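PDB 6OV6: C24 protein, which is of unknown biochemical function but probably forms the trimeric, metal-binding receptor-recognition tip of a temperate bacteriophage's long tail fibre. Local coordinates for residues 197-202 / 244-249; 135-140 / 271-276; 77-82 / 94-99; 70-75 / 100-105. One frame throughout, in Å; residues are numbered along the deposited sequence.

Contact 1 (197-202 / 244-249); sequences SINVTV and DRTLTS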
loop_
_atom_site.group_PDB
_atom_site.type_symbol
_atom_site.label_atom_id
_atom_site.label_comp_id
_atom_site.label_asym_id
_atom_site.label_seq_id
_atom_site.Cartn_x
_atom_site.Cartn_y
_atom_site.Cartn_z
ATOM N N SER A 197 -39.175 -11.450 -23.030
ATOM C CA SER A 197 -40.024 -12.172 -23.994
ATOM C C SER A 197 -39.853 -11.490 -25.341
ATOM O O SER A 197 -39.524 -10.304 -25.395
ATOM C CB SER A 197 -41.502 -12.072 -23.607
ATOM O OG SER A 197 -41.806 -13.003 -22.581
ATOM N N ILE A 198 -40.101 -12.219 -26.425
ATOM C CA ILE A 198 -40.060 -11.658 -27.765
ATOM C C ILE A 198 -41.445 -11.852 -28.372
ATOM O O ILE A 198 -42.236 -12.642 -27.859
ATOM C CB ILE A 198 -38.911 -12.199 -28.682
ATOM C CG1 ILE A 198 -38.882 -13.743 -28.812
ATOM C CG2 ILE A 198 -37.527 -11.630 -28.294
ATOM C CD1 ILE A 198 -39.794 -14.323 -29.918
ATOM N N ASN A 199 -41.731 -11.113 -29.442
ATOM C CA ASN A 199 -42.963 -11.263 -30.210
ATOM C C ASN A 199 -42.589 -11.768 -31.583
ATOM O O ASN A 199 -41.541 -11.402 -32.114
ATOM C CB ASN A 199 -43.728 -9.937 -30.356
ATOM C CG ASN A 199 -44.583 -9.549 -29.171
ATOM O OD1 ASN A 199 -44.795 -10.316 -28.217
ATOM N ND2 ASN A 199 -45.219 -8.401 -29.273
ATOM N N VAL A 200 -43.457 -12.601 -32.171
ATOM C CA VAL A 200 -43.266 -13.115 -33.520
ATOM C C VAL A 200 -44.629 -13.085 -34.223
ATOM O O VAL A 200 -45.649 -13.276 -33.566
ATOM C CB VAL A 200 -42.557 -14.515 -33.513
ATOM C CG1 VAL A 200 -43.453 -15.634 -32.966
ATOM C CG2 VAL A 200 -42.014 -14.862 -34.877
ATOM N N THR A 201 -44.651 -12.777 -35.519
ATOM C CA THR A 201 -45.897 -12.742 -36.301
ATOM C C THR A 201 -45.919 -13.911 -37.261
ATOM O O THR A 201 -45.051 -14.003 -38.124
ATOM C CB THR A 201 -46.090 -11.399 -37.025
ATOM O OG1 THR A 201 -46.100 -10.365 -36.038
ATOM C CG2 THR A 201 -47.409 -11.349 -37.855
ATOM N N VAL A 202 -46.906 -14.791 -37.108
ATOM C CA VAL A 202 -47.027 -15.966 -37.980
ATOM C C VAL A 202 -47.918 -15.547 -39.149
ATOM O O VAL A 202 -49.069 -15.178 -38.916
ATOM C CB VAL A 202 -47.563 -17.241 -37.257
ATOM C CG1 VAL A 202 -47.536 -18.456 -38.202
ATOM C CG2 VAL A 202 -46.754 -17.528 -35.988
ATOM N N ASP A 244 -53.132 -12.686 -39.837
ATOM C CA ASP A 244 -51.805 -13.111 -39.391
ATOM C C ASP A 244 -51.911 -13.216 -37.863
ATOM O O ASP A 244 -52.840 -12.670 -37.277
ATOM C CB ASP A 244 -50.724 -12.085 -39.744
ATOM C CG ASP A 244 -50.512 -11.922 -41.230
ATOM O OD1 ASP A 244 -50.668 -12.922 -41.968
ATOM O OD2 ASP A 244 -50.191 -10.798 -41.657
ATOM N N ARG A 245 -50.967 -13.911 -37.212
ATOM C CA ARG A 245 -51.033 -14.075 -35.746
ATOM C C ARG A 245 -49.787 -13.552 -35.030
ATOM O O ARG A 245 -48.710 -14.119 -35.200
ATOM C CB ARG A 245 -51.258 -15.551 -35.358
ATOM C CG ARG A 245 -52.420 -16.227 -36.075
ATOM C CD ARG A 245 -53.778 -15.595 -35.820
ATOM N NE ARG A 245 -54.208 -15.722 -34.426
ATOM C CZ ARG A 245 -54.653 -16.843 -33.873
ATOM N NH1 ARG A 245 -54.718 -17.963 -34.584
ATOM N NH2 ARG A 245 -55.039 -16.854 -32.604
ATOM N N THR A 246 -49.939 -12.507 -34.201
ATOM C CA THR A 246 -48.811 -11.955 -33.416
ATOM C C THR A 246 -48.801 -12.637 -32.049
ATOM O O THR A 246 -49.785 -12.578 -31.309
ATOM C CB THR A 246 -48.814 -10.427 -33.356
ATOM O OG1 THR A 246 -48.694 -9.943 -34.694
ATOM C CG2 THR A 246 -47.618 -9.879 -32.538
ATOM N N LEU A 247 -47.702 -13.329 -31.749
ATOM C CA LEU A 247 -47.607 -14.132 -30.537
ATOM C C LEU A 247 -46.508 -13.653 -29.610
ATOM O O LEU A 247 -45.525 -13.114 -30.086
ATOM C CB LEU A 247 -47.305 -15.588 -30.950
ATOM C CG LEU A 247 -48.229 -16.229 -32.027
ATOM C CD1 LEU A 247 -47.700 -17.580 -32.444
ATOM C CD2 LEU A 247 -49.661 -16.336 -31.532
ATOM N N THR A 248 -46.662 -13.899 -28.294
ATOM C CA THR A 248 -45.632 -13.557 -27.307
ATOM C C THR A 248 -45.019 -14.843 -26.777
ATOM O O THR A 248 -45.740 -15.769 -26.401
ATOM C CB THR A 248 -46.175 -12.681 -26.162
ATOM O OG1 THR A 248 -46.770 -11.517 -26.757
ATOM C CG2 THR A 248 -45.052 -12.279 -25.134
ATOM N N SER A 249 -43.702 -14.877 -26.744
ATOM C CA SER A 249 -42.956 -16.015 -26.246
ATOM C C SER A 249 -42.991 -16.084 -24.732
ATOM O O SER A 249 -43.427 -15.149 -24.052
ATOM C CB SER A 249 -41.501 -15.927 -26.710
ATOM O OG SER A 249 -40.732 -15.030 -25.917
#
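The two-stranded antiparallel ribbon that pairs Val-200 with Leu-247 and Val-202 with Arg-245 belongs to the slender part of the trimer, its centre about 59 Å from the chain's centre, probably toward the receptor-binding tip. Both are hydrogen-bonded pairs; Leu-247 N to Val-200 O measures 2.7 Å, and Arg-245 N to Val-202 O 2.8 Å. Past the end of the regular strand, Ser-249 takes over. Its N donates to Ile-198 O at 2.9 Å, while its OG accepts from Ile-198 N at 2.9 Å with an N-H...O angle of 174°, a hydroxyl standing where a carbonyl would be expected. A chi1 of 80° turns Ser-249 OG toward the N-H of Ile-198. Such ribbons assemble three to a fibre: Ile-198 packs on Ile-198 of the second subunit, and Val-200 and Val-202 on Leu-247 of the third. The face bearing Val-202 and Leu-247 is mostly apolar, CG2 of Val-202 reaching CD1 of Leu-247 at 3.7 Å; Arg-245 bends away from it, NH1 bonding Asp-205 O of the second subunit. On the largely exposed polar face Thr-248 OG1 donates to Asn-199 OD1 at 2.7 Å, tilted 29° from the amide carbonyl plane, and Thr-201 OG1 and Thr-246 OG1 share a 3.0 Å hydrogen bond.

Contact 2 (135-140 / 271-276); sequences QLYSGS and AYIIYI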
loop_
_atom_site.group_PDB
_atom_site.type_symbol
_atom_site.label_atom_id
_atom_site.label_comp_id
_atom_site.label_asym_id
_atom_site.label_seq_id
_atom_site.Cartn_x
_atom_site.Cartn_y
_atom_site.Cartn_z
ATOM N N GLN A 135 10.485 -1.583 8.346
ATOM C CA GLN A 135 11.121 -0.648 7.416
ATOM C C GLN A 135 11.158 -1.205 6.007
ATOM O O GLN A 135 11.385 -2.405 5.819
ATOM C CB GLN A 135 12.592 -0.359 7.836
ATOM C CG GLN A 135 12.731 0.476 9.109
ATOM C CD GLN A 135 12.228 1.882 8.903
ATOM O OE1 GLN A 135 12.404 2.499 7.842
ATOM N NE2 GLN A 135 11.564 2.407 9.894
ATOM N N LEU A 136 11.026 -0.305 5.016
ATOM C CA LEU A 136 11.182 -0.648 3.591
ATOM C C LEU A 136 12.664 -0.838 3.295
ATOM O O LEU A 136 13.499 -0.098 3.820
ATOM C CB LEU A 136 10.624 0.449 2.702
ATOM C CG LEU A 136 9.127 0.624 2.768
ATOM C CD1 LEU A 136 8.723 1.890 2.015
ATOM C CD2 LEU A 136 8.417 -0.605 2.199
ATOM N N TYR A 137 12.997 -1.876 2.511
ATOM C CA TYR A 137 14.398 -2.206 2.230
ATOM C C TYR A 137 14.548 -2.630 0.782
ATOM O O TYR A 137 13.802 -3.494 0.302
ATOM C CB TYR A 137 14.871 -3.300 3.212
ATOM C CG TYR A 137 16.278 -3.818 3.007
ATOM C CD1 TYR A 137 17.389 -3.050 3.371
ATOM C CD2 TYR A 137 16.503 -5.100 2.505
ATOM C CE1 TYR A 137 18.692 -3.545 3.217
ATOM C CE2 TYR A 137 17.797 -5.606 2.359
ATOM C CZ TYR A 137 18.885 -4.830 2.725
ATOM O OH TYR A 137 20.149 -5.350 2.589
ATOM N N SER A 138 15.477 -1.982 0.082
ATOM C CA SER A 138 15.742 -2.242 -1.337
ATOM C C SER A 138 17.170 -2.780 -1.568
ATOM O O SER A 138 17.585 -2.966 -2.713
ATOM C CB SER A 138 15.499 -0.994 -2.170
ATOM O OG SER A 138 16.323 0.078 -1.755
ATOM N N GLY A 139 17.897 -3.021 -0.478
ATOM C CA GLY A 139 19.255 -3.555 -0.535
ATOM C C GLY A 139 19.225 -5.049 -0.775
ATOM O O GLY A 139 18.152 -5.620 -1.015
ATOM N N SER A 140 20.399 -5.717 -0.685
ATOM C CA SER A 140 20.472 -7.161 -0.914
ATOM C C SER A 140 19.733 -7.967 0.145
ATOM O O SER A 140 20.030 -7.838 1.327
ATOM C CB SER A 140 21.925 -7.627 -1.049
ATOM O OG SER A 140 22.020 -9.043 -1.051
ATOM N N ALA A 271 11.434 -5.292 0.338
ATOM C CA ALA A 271 11.404 -6.144 1.513
ATOM C C ALA A 271 11.013 -5.314 2.738
ATOM O O ALA A 271 11.406 -4.149 2.858
ATOM C CB ALA A 271 12.771 -6.773 1.734
ATOM N N TYR A 272 10.244 -5.920 3.631
ATOM C CA TYR A 272 9.897 -5.367 4.939
ATOM C C TYR A 272 10.860 -6.025 5.929
ATOM O O TYR A 272 10.873 -7.257 6.071
ATOM C CB TYR A 272 8.455 -5.634 5.351
ATOM C CG TYR A 272 7.502 -4.739 4.614
ATOM C CD1 TYR A 272 7.436 -3.380 4.902
ATOM C CD2 TYR A 272 6.701 -5.233 3.587
ATOM C CE1 TYR A 272 6.588 -2.535 4.198
ATOM C CE2 TYR A 272 5.842 -4.388 2.866
ATOM C CZ TYR A 272 5.820 -3.033 3.159
ATOM O OH TYR A 272 5.043 -2.145 2.463
ATOM N N ILE A 273 11.702 -5.215 6.550
ATOM C CA ILE A 273 12.671 -5.714 7.536
ATOM C C ILE A 273 12.417 -5.026 8.871
ATOM O O ILE A 273 11.773 -3.976 8.915
ATOM C CB ILE A 273 14.145 -5.584 7.074
ATOM C CG1 ILE A 273 14.600 -4.087 6.934
ATOM C CG2 ILE A 273 14.459 -6.467 5.831
ATOM C CD1 ILE A 273 16.136 -3.893 6.724
ATOM N N ILE A 274 12.956 -5.582 9.962
ATOM C CA ILE A 274 12.746 -4.974 11.269
ATOM C C ILE A 274 13.981 -5.147 12.150
ATOM O O ILE A 274 14.691 -6.133 12.021
ATOM C CB ILE A 274 11.460 -5.537 11.932
ATOM C CG1 ILE A 274 10.959 -4.670 13.107
ATOM C CG2 ILE A 274 11.556 -7.032 12.264
ATOM C CD1 ILE A 274 9.518 -4.804 13.381
ATOM N N TYR A 275 14.229 -4.182 13.009
ATOM C CA TYR A 275 15.360 -4.272 13.906
ATOM C C TYR A 275 14.966 -5.092 15.148
ATOM O O TYR A 275 14.022 -4.746 15.832
ATOM C CB TYR A 275 15.859 -2.887 14.292
ATOM C CG TYR A 275 17.096 -2.962 15.158
ATOM C CD1 TYR A 275 18.340 -3.247 14.608
ATOM C CD2 TYR A 275 17.015 -2.794 16.535
ATOM C CE1 TYR A 275 19.482 -3.331 15.407
ATOM C CE2 TYR A 275 18.149 -2.901 17.347
ATOM C CZ TYR A 275 19.375 -3.169 16.778
ATOM O OH TYR A 275 20.483 -3.254 17.585
ATOM N N ILE A 276 15.714 -6.155 15.422
ATOM C CA ILE A 276 15.507 -7.045 16.568
ATOM C C ILE A 276 16.519 -6.720 17.680
ATOM O O ILE A 276 16.119 -6.493 18.817
ATOM C CB ILE A 276 15.524 -8.546 16.137
ATOM C CG1 ILE A 276 14.387 -8.864 15.106
ATOM C CG2 ILE A 276 15.454 -9.515 17.356
ATOM C CD1 ILE A 276 12.874 -8.717 15.607
#
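Gln-135 and Ile-273 exchange backbone hydrogen bonds in both directions, Gln-135 N to Ile-273 O at 2.8 Å and Ile-273 N to Gln-135 O at 2.9 Å. At the next hydrogen-bonded pair, Ala-271 N donates to Tyr-137 O at 3.0 Å, but the return bond from Tyr-137 N to Ala-271 O is weak, bent to 129° at the hydrogen. The short axes differ by 128°, so the pairing is strongly twisted and ends at Tyr-137.

Apolar contacts fall on both faces. On one, Leu-136 and Tyr-272 run alongside each other in the same direction, and CD2 of Leu-136 presses on CE1 of Tyr-272 at 3.3 Å, a tight approach. On the other, Ile-273 CD1 comes obliquely to Tyr-137 CD1 at 3.7 Å; CG1 sits between backbone N and carbonyl carbon (chi1 66°), which carries the ethyl arm to the tyrosine. Ala-271 CB stands at the edge of the same ring.

Polar groups then fix the tyrosine and the glutamine. Tyr-137 OH donates to Ser-140 O at 2.8 Å, and Gly-139 N lies 3.6 Å above the Tyr-137 ring plane, so the chain curls back over its own aromatic side chain. Gln-135 OE1 accepts from Gln-135 NE2 of the second subunit, and its NE2 donates to Gln-135 OE1 of the third, a closed ring of amides between the chains.

Strand 267-275 is thereby the middle of a three-stranded antiparallel sheet, with 148-150 on its other edge, where the returning C-terminal strand rejoins the outgoing chain in a trimeric fibre.

Contact 3 (77-82 / 94-99); sequences ILETST and VHFERY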
loop_
_atom_site.group_PDB
_atom_site.type_symbol
_atom_site.label_atom_id
_atom_site.label_comp_id
_atom_site.label_asym_id
_atom_site.label_seq_id
_atom_site.Cartn_x
_atom_site.Cartn_y
_atom_site.Cartn_z
ATOM N N ILE A 77 40.442 30.383 15.164
ATOM C CA ILE A 77 40.960 30.162 16.501
ATOM C C ILE A 77 41.875 31.360 16.792
ATOM O O ILE A 77 42.826 31.572 16.050
ATOM C CB ILE A 77 41.725 28.801 16.598
ATOM C CG1 ILE A 77 40.747 27.586 16.384
ATOM C CG2 ILE A 77 42.511 28.701 17.934
ATOM C CD1 ILE A 77 41.441 26.292 15.893
ATOM N N LEU A 78 41.573 32.143 17.839
ATOM C CA LEU A 78 42.410 33.263 18.259
ATOM C C LEU A 78 43.166 32.898 19.524
ATOM O O LEU A 78 42.698 32.081 20.322
ATOM C CB LEU A 78 41.603 34.546 18.514
ATOM C CG LEU A 78 41.003 35.258 17.300
ATOM C CD1 LEU A 78 40.520 36.625 17.717
ATOM C CD2 LEU A 78 42.037 35.454 16.169
ATOM N N GLU A 79 44.357 33.475 19.660
ATOM C CA GLU A 79 45.206 33.320 20.824
ATOM C C GLU A 79 45.540 34.726 21.295
ATOM O O GLU A 79 46.307 35.449 20.638
ATOM C CB GLU A 79 46.469 32.512 20.512
ATOM C CG GLU A 79 47.206 32.151 21.782
ATOM C CD GLU A 79 48.404 31.236 21.654
ATOM O OE1 GLU A 79 48.998 31.158 20.557
ATOM O OE2 GLU A 79 48.799 30.656 22.690
ATOM N N THR A 80 44.884 35.127 22.388
ATOM C CA THR A 80 44.990 36.466 22.940
ATOM C C THR A 80 45.350 36.439 24.411
ATOM O O THR A 80 45.180 35.419 25.097
ATOM C CB THR A 80 43.715 37.288 22.681
ATOM O OG1 THR A 80 42.615 36.657 23.337
ATOM C CG2 THR A 80 43.419 37.467 21.197
ATOM N N SER A 81 45.866 37.568 24.887
ATOM C CA SER A 81 46.300 37.731 26.259
ATOM C C SER A 81 45.126 37.641 27.209
ATOM O O SER A 81 44.055 38.183 26.912
ATOM C CB SER A 81 47.032 39.060 26.432
ATOM O OG SER A 81 47.388 39.272 27.787
ATOM N N THR A 82 45.339 36.955 28.361
ATOM C CA THR A 82 44.336 36.806 29.427
ATOM C C THR A 82 43.984 38.175 30.026
ATOM O O THR A 82 42.869 38.353 30.526
ATOM C CB THR A 82 44.750 35.750 30.470
ATOM O OG1 THR A 82 46.102 35.973 30.879
ATOM C CG2 THR A 82 44.587 34.322 29.948
ATOM N N VAL A 94 52.891 37.989 30.081
ATOM C CA VAL A 94 51.810 37.724 29.125
ATOM C C VAL A 94 51.488 36.220 29.039
ATOM O O VAL A 94 52.344 35.401 28.682
ATOM C CB VAL A 94 52.017 38.359 27.714
ATOM C CG1 VAL A 94 50.769 38.194 26.844
ATOM C CG2 VAL A 94 52.406 39.838 27.806
ATOM N N HIS A 95 50.229 35.886 29.358
ATOM C CA HIS A 95 49.668 34.536 29.308
ATOM C C HIS A 95 48.523 34.560 28.302
ATOM O O HIS A 95 47.718 35.490 28.304
ATOM C CB HIS A 95 49.191 34.091 30.696
ATOM C CG HIS A 95 50.294 34.106 31.716
ATOM N ND1 HIS A 95 51.273 33.118 31.739
ATOM C CD2 HIS A 95 50.558 35.009 32.692
ATOM C CE1 HIS A 95 52.084 33.441 32.734
ATOM N NE2 HIS A 95 51.702 34.577 33.332
ATOM N N PHE A 96 48.480 33.568 27.415
ATOM C CA PHE A 96 47.463 33.528 26.365
ATOM C C PHE A 96 46.372 32.498 26.602
ATOM O O PHE A 96 46.604 31.471 27.244
ATOM C CB PHE A 96 48.123 33.270 25.001
ATOM C CG PHE A 96 49.110 34.312 24.541
ATOM C CD1 PHE A 96 48.672 35.534 24.037
ATOM C CD2 PHE A 96 50.480 34.073 24.611
ATOM C CE1 PHE A 96 49.588 36.517 23.641
ATOM C CE2 PHE A 96 51.395 35.042 24.182
ATOM C CZ PHE A 96 50.941 36.256 23.695
ATOM N N GLU A 97 45.198 32.762 26.027
ATOM C CA GLU A 97 44.034 31.867 26.029
ATOM C C GLU A 97 43.614 31.659 24.575
ATOM O O GLU A 97 43.795 32.562 23.749
ATOM C CB GLU A 97 42.876 32.445 26.873
ATOM C CG GLU A 97 42.427 33.837 26.458
ATOM C CD GLU A 97 41.332 34.436 27.315
ATOM O OE1 GLU A 97 41.641 34.923 28.427
ATOM O OE2 GLU A 97 40.175 34.481 26.842
ATOM N N ARG A 98 43.118 30.462 24.255
ATOM C CA ARG A 98 42.683 30.108 22.914
ATOM C C ARG A 98 41.185 29.914 22.883
ATOM O O ARG A 98 40.622 29.308 23.780
ATOM C CB ARG A 98 43.439 28.869 22.400
ATOM C CG ARG A 98 44.874 29.221 22.008
ATOM C CD ARG A 98 45.784 28.024 21.859
ATOM N NE ARG A 98 45.478 27.274 20.642
ATOM C CZ ARG A 98 44.891 26.085 20.633
ATOM N NH1 ARG A 98 44.571 25.489 21.774
ATOM N NH2 ARG A 98 44.648 25.470 19.486
ATOM N N TYR A 99 40.539 30.469 21.871
ATOM C CA TYR A 99 39.087 30.404 21.714
ATOM C C TYR A 99 38.787 30.637 20.262
ATOM O O TYR A 99 39.686 30.954 19.480
ATOM C CB TYR A 99 38.363 31.477 22.609
ATOM C CG TYR A 99 38.801 32.899 22.322
ATOM C CD1 TYR A 99 38.065 33.719 21.468
ATOM C CD2 TYR A 99 39.986 33.407 22.856
ATOM C CE1 TYR A 99 38.490 35.011 21.162
ATOM C CE2 TYR A 99 40.428 34.694 22.544
ATOM C CZ TYR A 99 39.669 35.499 21.710
ATOM O OH TYR A 99 40.101 36.763 21.400
#
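Tyr-99 buries more surface across this contact than any other residue, set against Leu-78 and Thr-80. Leu-78 CB lies over one ring face, 4.2 Å from the Tyr-99 centroid and 25° off the normal, a CH-pi contact. Thr-80 OG1 comes in near the ring plane at the CE2 edge; these two neighbours limit the ring's rotation, while a 3.2 Å hydrogen bond between Thr-80 OG1 and Tyr-99 OH holds its hydroxyl end in place. A chi1 of 58° sets the ring between the backbone N and carbonyl carbon and lays it back across the neighbouring strand. Beneath it the antiparallel pairing is regular: Leu-78 N reaches Tyr-99 O at 2.8 Å, and Glu-97 N reaches Thr-80 O at 2.8 Å.

The face with Glu-79, Arg-98 and the adjoining Phe-96 is looser and exposed. Glu-79 CG touches Phe-96 CB at 3.5 Å and Arg-98 CG at 3.8 Å, methylene against methylene. The charged ends do not meet, Glu-79 OE2 and Arg-98 NE being 5.2 Å apart. At the loop end of the hairpin, His-95 O accepts from both Thr-82 N and Thr-82 OG1. Cohesion thus rests on backbone bonds, a ring contact, hydroxyls and methylene packing, while the Arg-98 charge is paired with Glu-62 of strand 62-70.

Contact 4 (70-75 / 100-105); sequences QTQSRV and VTFASG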
loop_
_atom_site.group_PDB
_atom_site.type_symbol
_atom_site.label_atom_id
_atom_site.label_comp_id
_atom_site.label_asym_id
_atom_site.label_seq_id
_atom_site.Cartn_x
_atom_site.Cartn_y
_atom_site.Cartn_z
ATOM N N GLN A 70 28.488 40.070 16.208
ATOM C CA GLN A 70 27.903 40.274 14.879
ATOM C C GLN A 70 28.284 39.114 13.955
ATOM O O GLN A 70 29.469 38.857 13.748
ATOM C CB GLN A 70 28.337 41.629 14.254
ATOM C CG GLN A 70 27.702 42.872 14.900
ATOM C CD GLN A 70 26.192 42.954 14.772
ATOM O OE1 GLN A 70 25.620 42.901 13.672
ATOM N NE2 GLN A 70 25.523 43.114 15.906
ATOM N N THR A 71 27.276 38.392 13.445
ATOM C CA THR A 71 27.470 37.239 12.550
ATOM C C THR A 71 28.288 37.630 11.345
ATOM O O THR A 71 27.986 38.633 10.691
ATOM C CB THR A 71 26.117 36.630 12.144
ATOM O OG1 THR A 71 25.327 36.455 13.311
ATOM C CG2 THR A 71 26.250 35.303 11.391
ATOM N N GLN A 72 29.347 36.847 11.083
ATOM C CA GLN A 72 30.269 36.983 9.961
ATOM C C GLN A 72 30.300 35.653 9.208
ATOM O O GLN A 72 29.778 34.653 9.707
ATOM C CB GLN A 72 31.682 37.360 10.442
ATOM C CG GLN A 72 31.853 38.812 10.875
ATOM C CD GLN A 72 33.307 39.141 11.164
ATOM O OE1 GLN A 72 34.221 38.865 10.370
ATOM N NE2 GLN A 72 33.550 39.749 12.307
ATOM N N SER A 73 30.889 35.641 8.010
ATOM C CA SER A 73 30.944 34.438 7.189
ATOM C C SER A 73 32.046 33.475 7.609
ATOM O O SER A 73 32.002 32.310 7.221
ATOM C CB SER A 73 31.061 34.783 5.706
ATOM O OG SER A 73 32.213 35.553 5.422
ATOM N N ARG A 74 33.044 33.963 8.375
ATOM C CA ARG A 74 34.189 33.153 8.804
ATOM C C ARG A 74 34.504 33.243 10.281
ATOM O O ARG A 74 34.202 34.237 10.931
ATOM C CB ARG A 74 35.456 33.419 7.953
ATOM C CG ARG A 74 35.218 33.280 6.447
ATOM C CD ARG A 74 36.464 33.440 5.616
ATOM N NE ARG A 74 37.280 32.226 5.620
ATOM C CZ ARG A 74 37.076 31.184 4.821
ATOM N NH1 ARG A 74 36.057 31.181 3.968
ATOM N NH2 ARG A 74 37.862 30.121 4.894
ATOM N N VAL A 75 35.128 32.175 10.809
ATOM C CA VAL A 75 35.565 32.082 12.200
ATOM C C VAL A 75 37.023 31.660 12.230
ATOM O O VAL A 75 37.532 31.079 11.263
ATOM C CB VAL A 75 34.673 31.174 13.122
ATOM C CG1 VAL A 75 33.264 31.747 13.258
ATOM C CG2 VAL A 75 34.639 29.711 12.656
ATOM N N VAL A 100 37.535 30.449 19.884
ATOM C CA VAL A 100 37.093 30.667 18.510
ATOM C C VAL A 100 36.167 31.870 18.505
ATOM O O VAL A 100 35.379 32.039 19.437
ATOM C CB VAL A 100 36.434 29.382 17.941
ATOM C CG1 VAL A 100 35.794 29.603 16.567
ATOM C CG2 VAL A 100 37.471 28.269 17.859
ATOM N N THR A 101 36.276 32.702 17.454
ATOM C CA THR A 101 35.419 33.868 17.240
ATOM C C THR A 101 35.243 34.191 15.760
ATOM O O THR A 101 35.949 33.627 14.918
ATOM C CB THR A 101 35.828 35.073 18.128
ATOM O OG1 THR A 101 34.719 35.970 18.174
ATOM C CG2 THR A 101 37.063 35.800 17.631
ATOM N N PHE A 102 34.332 35.130 15.437
ATOM C CA PHE A 102 34.194 35.586 14.062
ATOM C C PHE A 102 35.453 36.367 13.732
ATOM O O PHE A 102 35.903 37.215 14.522
ATOM C CB PHE A 102 32.950 36.461 13.877
ATOM C CG PHE A 102 31.658 35.695 14.029
ATOM C CD1 PHE A 102 31.292 34.725 13.101
ATOM C CD2 PHE A 102 30.807 35.947 15.095
ATOM C CE1 PHE A 102 30.088 34.017 13.237
ATOM C CE2 PHE A 102 29.601 35.257 15.222
ATOM C CZ PHE A 102 29.248 34.297 14.288
ATOM N N ALA A 103 36.070 36.003 12.617
ATOM C CA ALA A 103 37.323 36.573 12.154
ATOM C C ALA A 103 37.549 36.234 10.705
ATOM O O ALA A 103 36.687 35.619 10.085
ATOM C CB ALA A 103 38.490 36.104 13.030
ATOM N N SER A 104 38.641 36.706 10.122
ATOM C CA SER A 104 38.894 36.472 8.700
ATOM C C SER A 104 40.397 36.285 8.490
ATOM O O SER A 104 41.158 36.305 9.461
ATOM C CB SER A 104 38.349 37.643 7.879
ATOM O OG SER A 104 38.652 38.887 8.501
ATOM N N GLY A 105 40.804 36.077 7.239
ATOM C CA GLY A 105 42.214 35.891 6.893
ATOM C C GLY A 105 42.711 34.468 7.039
ATOM O O GLY A 105 41.917 33.548 7.224
HETATM O O HOH W 1 36.706 39.982 10.074
HETATM O O HOH W 2 34.524 36.595 8.928
#
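Phe-102 lies beneath the bend at 70-72, its ring covered on one face by backbone. Its chi1 of -68° puts CG beside the backbone N, opposite the carbonyl carbon, which lets the ring reach under these residues. Thr-71 CA makes a CH-pi contact, 4.1 Å from the Phe-102 centroid and 20° off the normal, and Gln-72 N sits over the same face, 3.5 Å from Phe-102 CD1. Val-75 CG1 approaches Phe-102 CD1 obliquely at 3.6 Å. Gln-72 and Phe-102 run antiparallel alongside each other, amide and ring planes only 24° apart. Next to the ring, Val-75 CB packs on Val-100 CG1 at 3.9 Å. From the rest of the fold, Trp-111 and Phe-66 meet the same ring edge-to-face.

One direct hydrogen bond links the two segments: Ala-103 N donates to Arg-74 O at 3.1 Å, reaching it from above the carbonyl plane. A water extends the link, donating to Gln-72 OE1 at 2.7 Å while also hydrogen-bonding Ser-104 OG.

Farther out, Thr-71 OG1 bonds to Thr-52 OG1 and Gln-70 OE1 to Ser-50 OG, tying the bend to its neighbours, and Arg-74 NE is bound by Ser-108 OG. Val-75 and Phe-102 form a non-hydrogen-bonded antiparallel pair where strands 74-81 and 96-102 separate, at the aromatic interior of a mixed beta-sheet.

In the fold
Contacts 3 and 4 are successive parts of one strand pair, 74-81 with 96-102: their centres are 16 Å apart, and they meet where Leu-78 CD1 packs on Thr-101 CG2 at 3.6 Å. Contact 2 lies farther along the fibre, with its centre about 45 Å from that of contact 4. Contact 1 is another 71 Å from contact 2, centre to centre, although in sequence it falls within the long excursion that contact 2 brackets. Only contact 1 is near the metal site of His-252 and His-254; the side chain of Ile-198 is about 7 Å from the bound manganese ion. Contacts 1 and 2 both touch neighbouring subunits, whereas contacts 3 and 4 touch no other chain of the assembly.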